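Local coordinates for TodX (Pseudomonas putida, PDB 3BS0), which probably carries toluene and related aromatic hydrocarbons across the outer membrane through a beta-barrel of the FadL family, at residues Leu90-Phe95 with Phe141-Thr146; Trp293-Asp298 with Ile338-Lys343; Asn345-Leu350 with Gly382-Asp387; Ile366-Pro371 with Glu414-Ser419. All blocks are in the same frame, centred on the assembly; numbering follows the deposited sequence.

Contacts 1, 2 and 3 are antiparallel strand pairings near one end of the barrel, whereas contact 4 lies toward the other end, its centre about 48 Å from that of contact 1. Contacts 2 and 3 are neighbours, with centres about 15 Å apart: strands 293-302, 333-343, 348-356 and 376-385 run side by side, and Tyr342 N probably donates a hydrogen bond to Leu350 O. Along the chain contact 1 comes first, then contact 2, while the segments of contacts 3 and 4 alternate, because the loop of contact 4 joins the two strands paired in contact 3. Together they sample the barrel wall and a loop that packs against it.

Contact 1 of 4, residues Leu90-Phe95 with Phe141-Thr146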
loop_
_atom_site.group_PDB
_atom_site.type_symbol
_atom_site.label_atom_id
_atom_site.label_comp_id
_atom_site.label_asym_id
_atom_site.label_seq_id
_atom_site.Cartn_x
_atom_site.Cartn_y
_atom_site.Cartn_z
ATOM N N LEU A 90 20.289 -20.971 -11.976
ATOM C CA LEU A 90 20.696 -22.366 -12.092
ATOM C C LEU A 90 20.324 -22.758 -13.513
ATOM O O LEU A 90 19.192 -23.155 -13.769
ATOM C CB LEU A 90 19.930 -23.260 -11.115
ATOM C CG LEU A 90 20.234 -23.326 -9.613
ATOM C CD1 LEU A 90 19.355 -24.431 -8.991
ATOM C CD2 LEU A 90 21.711 -23.631 -9.369
ATOM N N ASP A 91 21.269 -22.631 -14.437
ATOM C CA ASP A 91 21.017 -22.954 -15.837
ATOM C C ASP A 91 19.936 -22.060 -16.428
ATOM O O ASP A 91 20.118 -20.857 -16.570
ATOM C CB ASP A 91 20.581 -24.413 -15.996
ATOM C CG ASP A 91 21.691 -25.392 -15.691
ATOM O OD1 ASP A 91 22.840 -25.144 -16.124
ATOM O OD2 ASP A 91 21.408 -26.418 -15.034
ATOM N N ASP A 92 18.813 -22.677 -16.781
ATOM C CA ASP A 92 17.666 -21.989 -17.366
ATOM C C ASP A 92 16.782 -21.389 -16.282
ATOM O O ASP A 92 15.926 -20.548 -16.556
ATOM C CB ASP A 92 16.833 -22.984 -18.180
ATOM C CG ASP A 92 17.400 -23.240 -19.557
ATOM O OD1 ASP A 92 17.041 -24.282 -20.157
ATOM O OD2 ASP A 92 18.185 -22.387 -20.036
ATOM N N TRP A 93 16.990 -21.840 -15.051
ATOM C CA TRP A 93 16.202 -21.375 -13.919
ATOM C C TRP A 93 16.712 -20.126 -13.214
ATOM O O TRP A 93 17.880 -19.742 -13.316
ATOM C CB TRP A 93 16.071 -22.477 -12.855
ATOM C CG TRP A 93 15.285 -23.686 -13.273
ATOM C CD1 TRP A 93 15.721 -24.727 -14.034
ATOM C CD2 TRP A 93 13.920 -23.965 -12.946
ATOM N NE1 TRP A 93 14.711 -25.645 -14.206
ATOM C CE2 TRP A 93 13.591 -25.203 -13.554
ATOM C CE3 TRP A 93 12.934 -23.297 -12.212
ATOM C CZ2 TRP A 93 12.324 -25.784 -13.437
ATOM C CZ3 TRP A 93 11.674 -23.871 -12.096
ATOM C CH2 TRP A 93 11.381 -25.105 -12.712
ATOM N N ARG A 94 15.789 -19.497 -12.500
ATOM C CA ARG A 94 16.091 -18.340 -11.683
ATOM C C ARG A 94 15.290 -18.625 -10.419
ATOM O O ARG A 94 14.091 -18.912 -10.484
ATOM C CB ARG A 94 15.621 -17.044 -12.329
ATOM C CG ARG A 94 16.198 -16.783 -13.703
ATOM C CD ARG A 94 17.631 -16.254 -13.715
ATOM N NE ARG A 94 18.089 -16.106 -15.099
ATOM C CZ ARG A 94 19.061 -15.296 -15.509
ATOM N NH1 ARG A 94 19.722 -14.529 -14.648
ATOM N NH2 ARG A 94 19.351 -15.231 -16.797
ATOM N N PHE A 95 15.971 -18.616 -9.279
ATOM C CA PHE A 95 15.326 -18.852 -8.004
ATOM C C PHE A 95 15.580 -17.619 -7.145
ATOM O O PHE A 95 16.707 -17.120 -7.076
ATOM C CB PHE A 95 15.919 -20.083 -7.334
ATOM C CG PHE A 95 15.607 -21.378 -8.044
ATOM C CD1 PHE A 95 16.565 -22.009 -8.836
ATOM C CD2 PHE A 95 14.361 -21.995 -7.870
ATOM C CE1 PHE A 95 16.286 -23.241 -9.439
ATOM C CE2 PHE A 95 14.071 -23.210 -8.461
ATOM C CZ PHE A 95 15.029 -23.844 -9.248
ATOM N N PHE A 141 10.408 -18.618 -8.485
ATOM C CA PHE A 141 11.307 -19.167 -9.486
ATOM C C PHE A 141 10.924 -18.653 -10.863
ATOM O O PHE A 141 9.920 -17.966 -11.035
ATOM C CB PHE A 141 11.217 -20.687 -9.490
ATOM C CG PHE A 141 9.938 -21.213 -10.070
ATOM C CD1 PHE A 141 9.756 -21.285 -11.448
ATOM C CD2 PHE A 141 8.899 -21.603 -9.243
ATOM C CE1 PHE A 141 8.558 -21.737 -11.991
ATOM C CE2 PHE A 141 7.702 -22.055 -9.775
ATOM C CZ PHE A 141 7.532 -22.121 -11.151
ATOM N N SER A 142 11.729 -19.015 -11.847
ATOM C CA SER A 142 11.484 -18.612 -13.219
ATOM C C SER A 142 12.208 -19.588 -14.138
ATOM O O SER A 142 13.361 -19.943 -13.892
ATOM C CB SER A 142 11.993 -17.194 -13.455
ATOM O OG SER A 142 11.508 -16.692 -14.685
ATOM N N TYR A 143 11.516 -20.028 -15.184
ATOM C CA TYR A 143 12.082 -20.968 -16.142
ATOM C C TYR A 143 12.008 -20.415 -17.554
ATOM O O TYR A 143 10.964 -19.931 -17.988
ATOM C CB TYR A 143 11.343 -22.310 -16.088
ATOM C CG TYR A 143 11.993 -23.378 -16.940
ATOM C CD1 TYR A 143 13.314 -23.758 -16.719
ATOM C CD2 TYR A 143 11.298 -23.998 -17.980
ATOM C CE1 TYR A 143 13.935 -24.729 -17.513
ATOM C CE2 TYR A 143 11.912 -24.972 -18.786
ATOM C CZ TYR A 143 13.233 -25.331 -18.547
ATOM O OH TYR A 143 13.869 -26.265 -19.346
ATOM N N GLN A 144 13.130 -20.467 -18.258
ATOM C CA GLN A 144 13.185 -20.019 -19.639
ATOM C C GLN A 144 12.900 -21.311 -20.400
ATOM O O GLN A 144 13.809 -21.954 -20.918
ATOM C CB GLN A 144 14.585 -19.493 -19.970
ATOM C CG GLN A 144 14.752 -18.947 -21.371
ATOM C CD GLN A 144 14.456 -17.465 -21.467
ATOM O OE1 GLN A 144 15.134 -16.643 -20.851
ATOM N NE2 GLN A 144 13.438 -17.114 -22.251
ATOM N N ALA A 145 11.625 -21.689 -20.432
ATOM C CA ALA A 145 11.179 -22.918 -21.080
ATOM C C ALA A 145 11.558 -23.083 -22.543
ATOM O O ALA A 145 11.691 -24.219 -23.017
ATOM C CB ALA A 145 9.672 -23.079 -20.920
ATOM N N THR A 146 11.735 -21.977 -23.263
ATOM C CA THR A 146 12.092 -22.112 -24.662
ATOM C C THR A 146 12.442 -20.883 -25.495
ATOM O O THR A 146 11.804 -20.634 -26.514
ATOM C CB THR A 146 11.000 -22.868 -25.418
ATOM O OG1 THR A 146 11.428 -23.071 -26.768
ATOM C CG2 THR A 146 9.698 -22.086 -25.405
#
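Trp93 meets Tyr143 over one face and Phe141 at its edge, and the three rings form an aromatic cluster on one side of the paired strands. Trp93 CB passes Ser142 O at 3.9 Å. With CG beside the backbone N and anti to the carbonyl carbon (chi1 -66°), the indole leans across the neighbouring strand. CD1 then meets Tyr143 CD1, and Trp93 NE1 comes within 3.4 Å of that same Tyr143 CD1, which sits over the indole face near its rim. Tyr143 CB stands over the same ring system in a CH-pi contact, 4° off the normal of the six-membered ring. At the far end, Trp93 CZ3 reaches Phe141 CD1 at 3.3 Å, the Trp93 six-membered ring and the Phe141 ring inclined at 56°. Replacing Trp93 with an alanine would probably strip Tyr143 and Phe141 of their shared neighbour and let both rings turn more freely.

Strands 93-108 and 129-143 are adjacent antiparallel staves of the outer-membrane barrel, and a type II' turn from Leu90 to Trp93 links the first of them to strand 80-90. Arg94 N donates to Ser142 O at 2.8 Å, in the carbonyl plane; the return bond from Ser142 N to Arg94 O is weak. Further toward the turn, Gln144 N donates a hydrogen bond to Asp92 O at 3.3 Å, from above its carbonyl plane. Arg94 and Ser142 occupy the face away from the aromatic cluster, where Ser142 OG hydrogen-bonds to Phe151 O and Pro34 O and the Arg94 guanidinium makes weak bonds to Ala40 O and Pro41 O.

Contact 2 of 4, residues Trp293-Asp298 with Ile338-Lys343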
loop_
_atom_site.group_PDB
_atom_site.type_symbol
_atom_site.label_atom_id
_atom_site.label_comp_id
_atom_site.label_asym_id
_atom_site.label_seq_id
_atom_site.Cartn_x
_atom_site.Cartn_y
_atom_site.Cartn_z
ATOM N N TRP A 293 16.853 3.399 -26.326
ATOM C CA TRP A 293 15.555 3.879 -25.889
ATOM C C TRP A 293 14.530 2.747 -25.932
ATOM O O TRP A 293 14.390 2.066 -26.951
ATOM C CB TRP A 293 15.114 5.023 -26.798
ATOM C CG TRP A 293 13.946 5.774 -26.281
ATOM C CD1 TRP A 293 13.768 6.224 -25.009
ATOM C CD2 TRP A 293 12.801 6.204 -27.024
ATOM N NE1 TRP A 293 12.582 6.910 -24.908
ATOM C CE2 TRP A 293 11.968 6.916 -26.132
ATOM C CE3 TRP A 293 12.399 6.062 -28.358
ATOM C CZ2 TRP A 293 10.751 7.484 -26.528
ATOM C CZ3 TRP A 293 11.185 6.629 -28.751
ATOM C CH2 TRP A 293 10.378 7.332 -27.836
ATOM N N VAL A 294 13.822 2.541 -24.823
ATOM C CA VAL A 294 12.807 1.490 -24.745
ATOM C C VAL A 294 11.531 2.083 -24.175
ATOM O O VAL A 294 11.583 2.966 -23.313
ATOM C CB VAL A 294 13.240 0.319 -23.814
ATOM C CG1 VAL A 294 12.248 -0.828 -23.932
ATOM C CG2 VAL A 294 14.653 -0.143 -24.151
ATOM N N VAL A 295 10.388 1.595 -24.644
ATOM C CA VAL A 295 9.100 2.085 -24.160
ATOM C C VAL A 295 8.186 0.934 -23.740
ATOM O O VAL A 295 8.116 -0.092 -24.407
ATOM C CB VAL A 295 8.400 2.947 -25.234
ATOM C CG1 VAL A 295 7.034 3.424 -24.735
ATOM C CG2 VAL A 295 9.273 4.138 -25.571
ATOM N N ALA A 296 7.495 1.116 -22.620
ATOM C CA ALA A 296 6.598 0.092 -22.105
ATOM C C ALA A 296 5.196 0.625 -21.802
ATOM O O ALA A 296 5.038 1.762 -21.341
ATOM C CB ALA A 296 7.197 -0.539 -20.842
ATOM N N ALA A 297 4.195 -0.222 -22.060
ATOM C CA ALA A 297 2.779 0.079 -21.825
ATOM C C ALA A 297 2.144 -1.126 -21.136
ATOM O O ALA A 297 2.351 -2.269 -21.549
ATOM C CB ALA A 297 2.070 0.354 -23.136
ATOM N N ASP A 298 1.359 -0.867 -20.094
ATOM C CA ASP A 298 0.739 -1.937 -19.329
ATOM C C ASP A 298 -0.702 -1.589 -18.959
ATOM O O ASP A 298 -1.047 -0.417 -18.811
ATOM C CB ASP A 298 1.546 -2.161 -18.046
ATOM C CG ASP A 298 1.682 -3.630 -17.674
ATOM O OD1 ASP A 298 1.942 -3.921 -16.483
ATOM O OD2 ASP A 298 1.549 -4.490 -18.569
ATOM N N ILE A 338 2.400 3.610 -18.843
ATOM C CA ILE A 338 3.369 3.712 -19.926
ATOM C C ILE A 338 4.704 4.180 -19.338
ATOM O O ILE A 338 4.736 5.044 -18.449
ATOM C CB ILE A 338 2.921 4.716 -21.018
ATOM C CG1 ILE A 338 4.031 4.850 -22.071
ATOM C CG2 ILE A 338 2.586 6.071 -20.392
ATOM C CD1 ILE A 338 3.790 5.918 -23.117
ATOM N N GLY A 339 5.804 3.612 -19.834
ATOM C CA GLY A 339 7.110 3.986 -19.321
ATOM C C GLY A 339 8.245 4.071 -20.324
ATOM O O GLY A 339 8.303 3.321 -21.301
ATOM N N THR A 340 9.165 4.988 -20.058
ATOM C CA THR A 340 10.308 5.202 -20.929
ATOM C C THR A 340 11.664 5.068 -20.228
ATOM O O THR A 340 11.838 5.492 -19.072
ATOM C CB THR A 340 10.211 6.593 -21.610
ATOM O OG1 THR A 340 9.687 6.431 -22.930
ATOM C CG2 THR A 340 11.579 7.282 -21.676
ATOM N N ALA A 341 12.609 4.470 -20.954
ATOM C CA ALA A 341 13.977 4.254 -20.495
ATOM C C ALA A 341 14.900 4.703 -21.630
ATOM O O ALA A 341 14.642 4.410 -22.796
ATOM C CB ALA A 341 14.196 2.786 -20.187
ATOM N N TYR A 342 15.980 5.397 -21.288
ATOM C CA TYR A 342 16.906 5.911 -22.294
ATOM C C TYR A 342 18.381 5.771 -21.911
ATOM O O TYR A 342 18.809 6.304 -20.890
ATOM C CB TYR A 342 16.587 7.396 -22.541
ATOM C CG TYR A 342 17.392 8.075 -23.628
ATOM C CD1 TYR A 342 17.252 7.705 -24.966
ATOM C CD2 TYR A 342 18.275 9.107 -23.322
ATOM C CE1 TYR A 342 17.966 8.347 -25.975
ATOM C CE2 TYR A 342 19.000 9.759 -24.323
ATOM C CZ TYR A 342 18.840 9.375 -25.651
ATOM O OH TYR A 342 19.544 10.021 -26.651
ATOM N N LYS A 343 19.158 5.061 -22.727
ATOM C CA LYS A 343 20.589 4.916 -22.462
ATOM C C LYS A 343 21.285 6.185 -22.949
ATOM O O LYS A 343 21.628 6.310 -24.127
ATOM C CB LYS A 343 21.166 3.697 -23.184
ATOM C CG LYS A 343 20.733 2.361 -22.605
ATOM C CD LYS A 343 21.571 1.214 -23.168
ATOM C CE LYS A 343 21.079 -0.127 -22.655
ATOM N NZ LYS A 343 19.638 -0.313 -22.991
#
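Val294 and Ala341, then Ala296 and Gly339, form two successive hydrogen-bonded pairs between antiparallel strands whose segments run at 165° to each other. Val294 N donates to Ala341 O at 2.9 Å, and Ala341 N returns the bond to Val294 O at 3.0 Å. Trp293, Val295 and Thr340 share one face. With CG anti to the backbone N (chi1 -168°), the Trp293 indole lies back along its own strand and turns its CD1-NE1 edge to the partner strand, Trp293 NE1 3.4 Å from Thr340 CG2. Val295 CG2 lies over one face of that indole and also meets Thr340 OG1 at 3.5 Å. Next along the edge, Trp293 CD1 touches Tyr342 CD1 at 3.8 Å, the indole and phenol planes standing 76° apart. An alanine in place of Trp293 is likely to leave a gap beside Thr340 and Tyr342 and to uncover the Val295 methyl. Ala296, Gly339 and Ala341, together with Val294, line the other face, where Ala296 packs on Thr19 and Ala341 on Met16 of the N-terminal region. Aromatic and branched side chains on one face, with mostly small ones toward a plug, are consistent with the wall of a FadL-type barrel.

Contact 3 of 4, residues Asn345-Leu350 with Gly382-Asp387; sequences NNDLTL and GEYDFD
Thr349 and Glu383 face each other as a hydrogen-bonded antiparallel pair, their CB atoms 3.8 Å apart. Thr349 N donates to Glu383 O at 2.8 Å in a nearly straight bond (166° at the hydrogen). The return bond, from Glu383 N to Thr349 O, is 3.2 Å long and arrives from well above the carbonyl plane, so the two halves of the pair are unequal. Beyond the backbone, Thr349 OG1 reaches Glu383 OE1 in a weak bond of 3.4 Å; the threonine hydroxyl sits beside its own N and anti to the carbonyl carbon (chi1 -65°), which turns it to the carboxylate.

One step toward the strand ends, Asp385 N donates to Asp347 O at 3.2 Å. The same carbonyl oxygen accepts a CA-H contact from Tyr384 and lies beside CD2 of its ring. Strands 348-356 and 376-385 are consecutive antiparallel staves of the barrel, joined by a long loop at the opposite end from this pairing. Leu348 and Tyr384 occupy the face away from Thr349 and Glu383, where Leu348 CD1 packs against Tyr384 CB at 4.4 Å.

Two like charges approach here without touching: Asp347 OD1 and Asp385 OD2 are 5.1 Å apart, a spacing at which their mutual repulsion is probably modest, with Arg391 lying against Asp385. Further out, Glu383 has long, weak ion pairs, OE1 with Arg351 and OE2 with Arg391. The Asp347 end is shaped by the preceding turn, where Asn345 N donates to Leu348 O.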
loop_
_atom_site.group_PDB
_atom_site.type_symbol
_atom_site.label_atom_id
_atom_site.label_comp_id
_atom_site.label_asym_id
_atom_site.label_seq_id
_atom_site.Cartn_x
_atom_site.Cartn_y
_atom_site.Cartn_z
ATOM N N ASN A 345 24.191 7.513 -21.439
ATOM C CA ASN A 345 25.633 7.348 -21.344
ATOM C C ASN A 345 25.846 5.855 -21.428
ATOM O O ASN A 345 24.906 5.102 -21.675
ATOM C CB ASN A 345 26.167 7.842 -19.993
ATOM C CG ASN A 345 26.095 9.352 -19.842
ATOM O OD1 ASN A 345 26.616 9.916 -18.874
ATOM N ND2 ASN A 345 25.449 10.014 -20.791
ATOM N N ASN A 346 27.078 5.420 -21.218
ATOM C CA ASN A 346 27.365 4.000 -21.256
ATOM C C ASN A 346 26.957 3.388 -19.915
ATOM O O ASN A 346 26.790 2.171 -19.784
ATOM C CB ASN A 346 28.856 3.767 -21.513
ATOM C CG ASN A 346 29.195 2.296 -21.668
ATOM O OD1 ASN A 346 29.498 1.603 -20.691
ATOM N ND2 ASN A 346 29.122 1.804 -22.901
ATOM N N ASP A 347 26.776 4.251 -18.923
ATOM C CA ASP A 347 26.413 3.802 -17.590
ATOM C C ASP A 347 25.371 4.686 -16.907
ATOM O O ASP A 347 25.254 4.693 -15.680
ATOM C CB ASP A 347 27.686 3.683 -16.739
ATOM C CG ASP A 347 28.724 4.750 -17.076
ATOM O OD1 ASP A 347 29.931 4.492 -16.855
ATOM O OD2 ASP A 347 28.334 5.843 -17.552
ATOM N N LEU A 348 24.616 5.430 -17.708
ATOM C CA LEU A 348 23.558 6.287 -17.185
ATOM C C LEU A 348 22.299 6.107 -18.011
ATOM O O LEU A 348 22.300 6.334 -19.213
ATOM C CB LEU A 348 23.955 7.765 -17.216
ATOM C CG LEU A 348 22.845 8.713 -16.740
ATOM C CD1 LEU A 348 22.680 8.585 -15.239
ATOM C CD2 LEU A 348 23.175 10.148 -17.116
ATOM N N THR A 349 21.227 5.681 -17.359
ATOM C CA THR A 349 19.959 5.496 -18.039
ATOM C C THR A 349 19.041 6.555 -17.469
ATOM O O THR A 349 19.303 7.090 -16.389
ATOM C CB THR A 349 19.347 4.118 -17.750
ATOM O OG1 THR A 349 20.181 3.090 -18.297
ATOM C CG2 THR A 349 17.957 4.022 -18.356
ATOM N N LEU A 350 17.984 6.874 -18.207
ATOM C CA LEU A 350 17.004 7.857 -17.766
ATOM C C LEU A 350 15.640 7.249 -18.001
ATOM O O LEU A 350 15.355 6.756 -19.092
ATOM C CB LEU A 350 17.160 9.162 -18.540
ATOM C CG LEU A 350 18.504 9.842 -18.260
ATOM C CD1 LEU A 350 18.586 11.144 -19.029
ATOM C CD2 LEU A 350 18.660 10.102 -16.764
ATOM N N GLY A 382 16.122 6.907 -12.803
ATOM C CA GLY A 382 17.458 6.947 -13.345
ATOM C C GLY A 382 18.281 5.779 -12.850
ATOM O O GLY A 382 18.058 5.275 -11.748
ATOM N N GLU A 383 19.220 5.343 -13.685
ATOM C CA GLU A 383 20.110 4.242 -13.349
ATOM C C GLU A 383 21.538 4.658 -13.637
ATOM O O GLU A 383 21.827 5.256 -14.668
ATOM C CB GLU A 383 19.780 2.984 -14.163
ATOM C CG GLU A 383 20.784 1.853 -13.958
ATOM C CD GLU A 383 20.415 0.575 -14.697
ATOM O OE1 GLU A 383 20.269 0.613 -15.936
ATOM O OE2 GLU A 383 20.274 -0.480 -14.043
ATOM N N TYR A 384 22.421 4.358 -12.699
ATOM C CA TYR A 384 23.830 4.660 -12.852
ATOM C C TYR A 384 24.542 3.433 -12.309
ATOM O O TYR A 384 24.328 3.033 -11.168
ATOM C CB TYR A 384 24.218 5.913 -12.048
ATOM C CG TYR A 384 25.598 6.471 -12.373
ATOM C CD1 TYR A 384 25.950 7.769 -11.998
ATOM C CD2 TYR A 384 26.537 5.714 -13.082
ATOM C CE1 TYR A 384 27.201 8.303 -12.329
ATOM C CE2 TYR A 384 27.786 6.237 -13.415
ATOM C CZ TYR A 384 28.113 7.532 -13.040
ATOM O OH TYR A 384 29.342 8.058 -13.391
ATOM N N ASP A 385 25.363 2.811 -13.136
ATOM C CA ASP A 385 26.087 1.639 -12.685
ATOM C C ASP A 385 27.583 1.843 -12.835
ATOM O O ASP A 385 28.079 2.109 -13.929
ATOM C CB ASP A 385 25.614 0.402 -13.450
ATOM C CG ASP A 385 25.286 0.697 -14.888
ATOM O OD1 ASP A 385 24.426 -0.015 -15.449
ATOM O OD2 ASP A 385 25.890 1.630 -15.453
ATOM N N PHE A 386 28.289 1.730 -11.716
ATOM C CA PHE A 386 29.733 1.914 -11.684
ATOM C C PHE A 386 30.477 0.851 -12.493
ATOM O O PHE A 386 31.447 1.164 -13.175
ATOM C CB PHE A 386 30.219 1.921 -10.231
ATOM C CG PHE A 386 29.477 2.898 -9.344
ATOM C CD1 PHE A 386 28.583 2.441 -8.380
ATOM C CD2 PHE A 386 29.673 4.274 -9.474
ATOM C CE1 PHE A 386 27.895 3.332 -7.556
ATOM C CE2 PHE A 386 28.986 5.178 -8.650
ATOM C CZ PHE A 386 28.095 4.701 -7.689
ATOM N N ASP A 387 30.024 -0.396 -12.410
ATOM C CA ASP A 387 30.625 -1.502 -13.155
ATOM C C ASP A 387 29.498 -2.142 -13.950
ATOM O O ASP A 387 28.393 -1.607 -14.006
ATOM C CB ASP A 387 31.215 -2.560 -12.212
ATOM C CG ASP A 387 32.311 -2.011 -11.309
ATOM O OD1 ASP A 387 32.037 -1.802 -10.106
ATOM O OD2 ASP A 387 33.447 -1.791 -11.794
#

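Contact 4 of 4, residues Ile366-Pro371 with Glu414-Ser419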
loop_
_atom_site.group_PDB
_atom_site.type_symbol
_atom_site.label_atom_id
_atom_site.label_comp_id
_atom_site.label_asym_id
_atom_site.label_seq_id
_atom_site.Cartn_x
_atom_site.Cartn_y
_atom_site.Cartn_z
ATOM N N ILE A 366 -15.052 9.728 2.695
ATOM C CA ILE A 366 -13.962 10.578 3.171
ATOM C C ILE A 366 -13.075 9.922 4.265
ATOM O O ILE A 366 -12.251 9.051 3.948
ATOM C CB ILE A 366 -14.510 11.958 3.651
ATOM C CG1 ILE A 366 -13.334 12.878 4.019
ATOM C CG2 ILE A 366 -15.516 11.766 4.794
ATOM C CD1 ILE A 366 -13.710 14.182 4.701
ATOM N N LEU A 367 -13.222 10.341 5.526
ATOM C CA LEU A 367 -12.436 9.795 6.654
ATOM C C LEU A 367 -10.932 10.120 6.583
ATOM O O LEU A 367 -10.122 9.308 6.178
ATOM C CB LEU A 367 -12.646 8.274 6.747
ATOM C CG LEU A 367 -12.272 7.540 8.036
ATOM C CD1 LEU A 367 -12.852 6.142 8.018
ATOM C CD2 LEU A 367 -10.768 7.477 8.181
ATOM N N PRO A 368 -10.544 11.319 7.021
ATOM C CA PRO A 368 -9.164 11.808 7.023
ATOM C C PRO A 368 -8.002 10.901 7.443
ATOM O O PRO A 368 -6.845 11.164 7.096
ATOM C CB PRO A 368 -9.250 13.067 7.886
ATOM C CG PRO A 368 -10.490 12.886 8.684
ATOM C CD PRO A 368 -11.420 12.284 7.698
ATOM N N VAL A 369 -8.278 9.842 8.187
ATOM C CA VAL A 369 -7.193 8.963 8.626
ATOM C C VAL A 369 -6.929 7.823 7.644
ATOM O O VAL A 369 -5.845 7.256 7.638
ATOM C CB VAL A 369 -7.468 8.466 10.070
ATOM C CG1 VAL A 369 -6.868 7.122 10.321
ATOM C CG2 VAL A 369 -6.895 9.445 11.028
ATOM N N ILE A 370 -7.922 7.492 6.818
ATOM C CA ILE A 370 -7.753 6.466 5.793
ATOM C C ILE A 370 -8.063 7.124 4.467
ATOM O O ILE A 370 -9.198 7.085 4.000
ATOM C CB ILE A 370 -8.712 5.259 5.941
ATOM C CG1 ILE A 370 -8.328 4.400 7.154
ATOM C CG2 ILE A 370 -8.630 4.387 4.671
ATOM C CD1 ILE A 370 -8.651 5.017 8.493
ATOM N N PRO A 371 -7.055 7.747 3.839
ATOM C CA PRO A 371 -7.262 8.416 2.550
ATOM C C PRO A 371 -7.435 7.415 1.395
ATOM O O PRO A 371 -6.826 6.345 1.398
ATOM C CB PRO A 371 -5.993 9.262 2.388
ATOM C CG PRO A 371 -5.358 9.284 3.781
ATOM C CD PRO A 371 -5.666 7.917 4.294
ATOM N N GLU A 414 -20.075 17.858 10.689
ATOM C CA GLU A 414 -18.869 17.586 9.936
ATOM C C GLU A 414 -19.091 17.407 8.437
ATOM O O GLU A 414 -19.328 16.300 7.941
ATOM C CB GLU A 414 -18.102 16.391 10.522
ATOM C CG GLU A 414 -16.836 16.806 11.303
ATOM C CD GLU A 414 -16.112 15.634 11.962
ATOM O OE1 GLU A 414 -14.909 15.777 12.287
ATOM O OE2 GLU A 414 -16.749 14.574 12.163
ATOM N N MET A 415 -19.049 18.541 7.739
ATOM C CA MET A 415 -19.147 18.616 6.281
ATOM C C MET A 415 -17.702 19.019 5.990
ATOM O O MET A 415 -17.310 20.168 6.200
ATOM C CB MET A 415 -20.096 19.732 5.858
ATOM C CG MET A 415 -19.996 20.105 4.393
ATOM S SD MET A 415 -20.614 21.785 4.106
ATOM C CE MET A 415 -22.373 21.527 4.217
ATOM N N LEU A 416 -16.912 18.060 5.533
ATOM C CA LEU A 416 -15.496 18.279 5.293
ATOM C C LEU A 416 -15.056 18.332 3.849
ATOM O O LEU A 416 -15.795 17.947 2.945
ATOM C CB LEU A 416 -14.696 17.167 5.964
ATOM C CG LEU A 416 -14.852 16.963 7.462
ATOM C CD1 LEU A 416 -14.176 15.666 7.857
ATOM C CD2 LEU A 416 -14.249 18.138 8.202
ATOM N N ARG A 417 -13.836 18.822 3.648
ATOM C CA ARG A 417 -13.247 18.847 2.323
ATOM C C ARG A 417 -11.796 18.463 2.508
ATOM O O ARG A 417 -11.162 18.869 3.469
ATOM C CB ARG A 417 -13.433 20.204 1.613
ATOM C CG ARG A 417 -12.852 21.417 2.258
ATOM C CD ARG A 417 -13.394 22.672 1.547
ATOM N NE ARG A 417 -12.894 23.900 2.165
ATOM C CZ ARG A 417 -11.708 24.442 1.911
ATOM N NH1 ARG A 417 -10.888 23.883 1.036
ATOM N NH2 ARG A 417 -11.331 25.523 2.568
ATOM N N GLN A 418 -11.298 17.634 1.601
ATOM C CA GLN A 418 -9.944 17.131 1.691
ATOM C C GLN A 418 -9.167 17.318 0.406
ATOM O O GLN A 418 -9.733 17.287 -0.690
ATOM C CB GLN A 418 -9.983 15.646 2.041
ATOM C CG GLN A 418 -8.720 15.086 2.687
ATOM C CD GLN A 418 -8.892 13.626 3.116
ATOM O OE1 GLN A 418 -8.853 12.707 2.290
ATOM N NE2 GLN A 418 -9.108 13.416 4.408
ATOM N N SER A 419 -7.862 17.524 0.558
ATOM C CA SER A 419 -6.952 17.697 -0.571
ATOM C C SER A 419 -5.799 16.752 -0.273
ATOM O O SER A 419 -5.197 16.809 0.802
ATOM C CB SER A 419 -6.481 19.152 -0.663
ATOM O OG SER A 419 -6.100 19.653 0.608
#
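A loop between barrel strands 348-356 and 376-385 packs here on the start of the last strand, 417-433, the one that pairs with the first strand, 44-60, to close the barrel. In proteins of this family the long loops are normally extracellular, and this one probably folds into the barrel mouth, since Pro368 touches Val59 while Pro371 touches Leu105 and Thr107. The loop is shaped by a type I turn from Leu367 to Ile370, held by Ile370 N donating to Leu367 O at 2.9 Å. The Leu367 side chain, which leaves the backbone away from the last strand, contacts a bound detergent molecule, consistent with an apolar binding region nearby.

Ile366 supplies the main apolar contact. Its side chain is stretched out, CG1 anti to the backbone N (chi1 -175°), and carries CD1 across Leu416 at about a right angle. That single methyl, Ile366 CD1, meets both Leu416 CB at 3.4 Å and Leu416 CD1 at 3.5 Å. Leu416 CD1 also comes within 4.4 Å of Pro368 CD, so the leucine meets two loop residues; in its own segment Met415 O accepts from Ser62 OG.

Gln418 makes the other half of the junction. Its chain runs extended from the strand and crosses the Pro368 ring at about a right angle, bringing Gln418 NE2 nearest Pro368 CA, with Pro368 CB 3.5 Å away. Pro368 O is hydrogen-bonded to Tyr109 OH. At the other atom of the amide, Gln418 OE1 lies 4.5 Å from Pro371 CB.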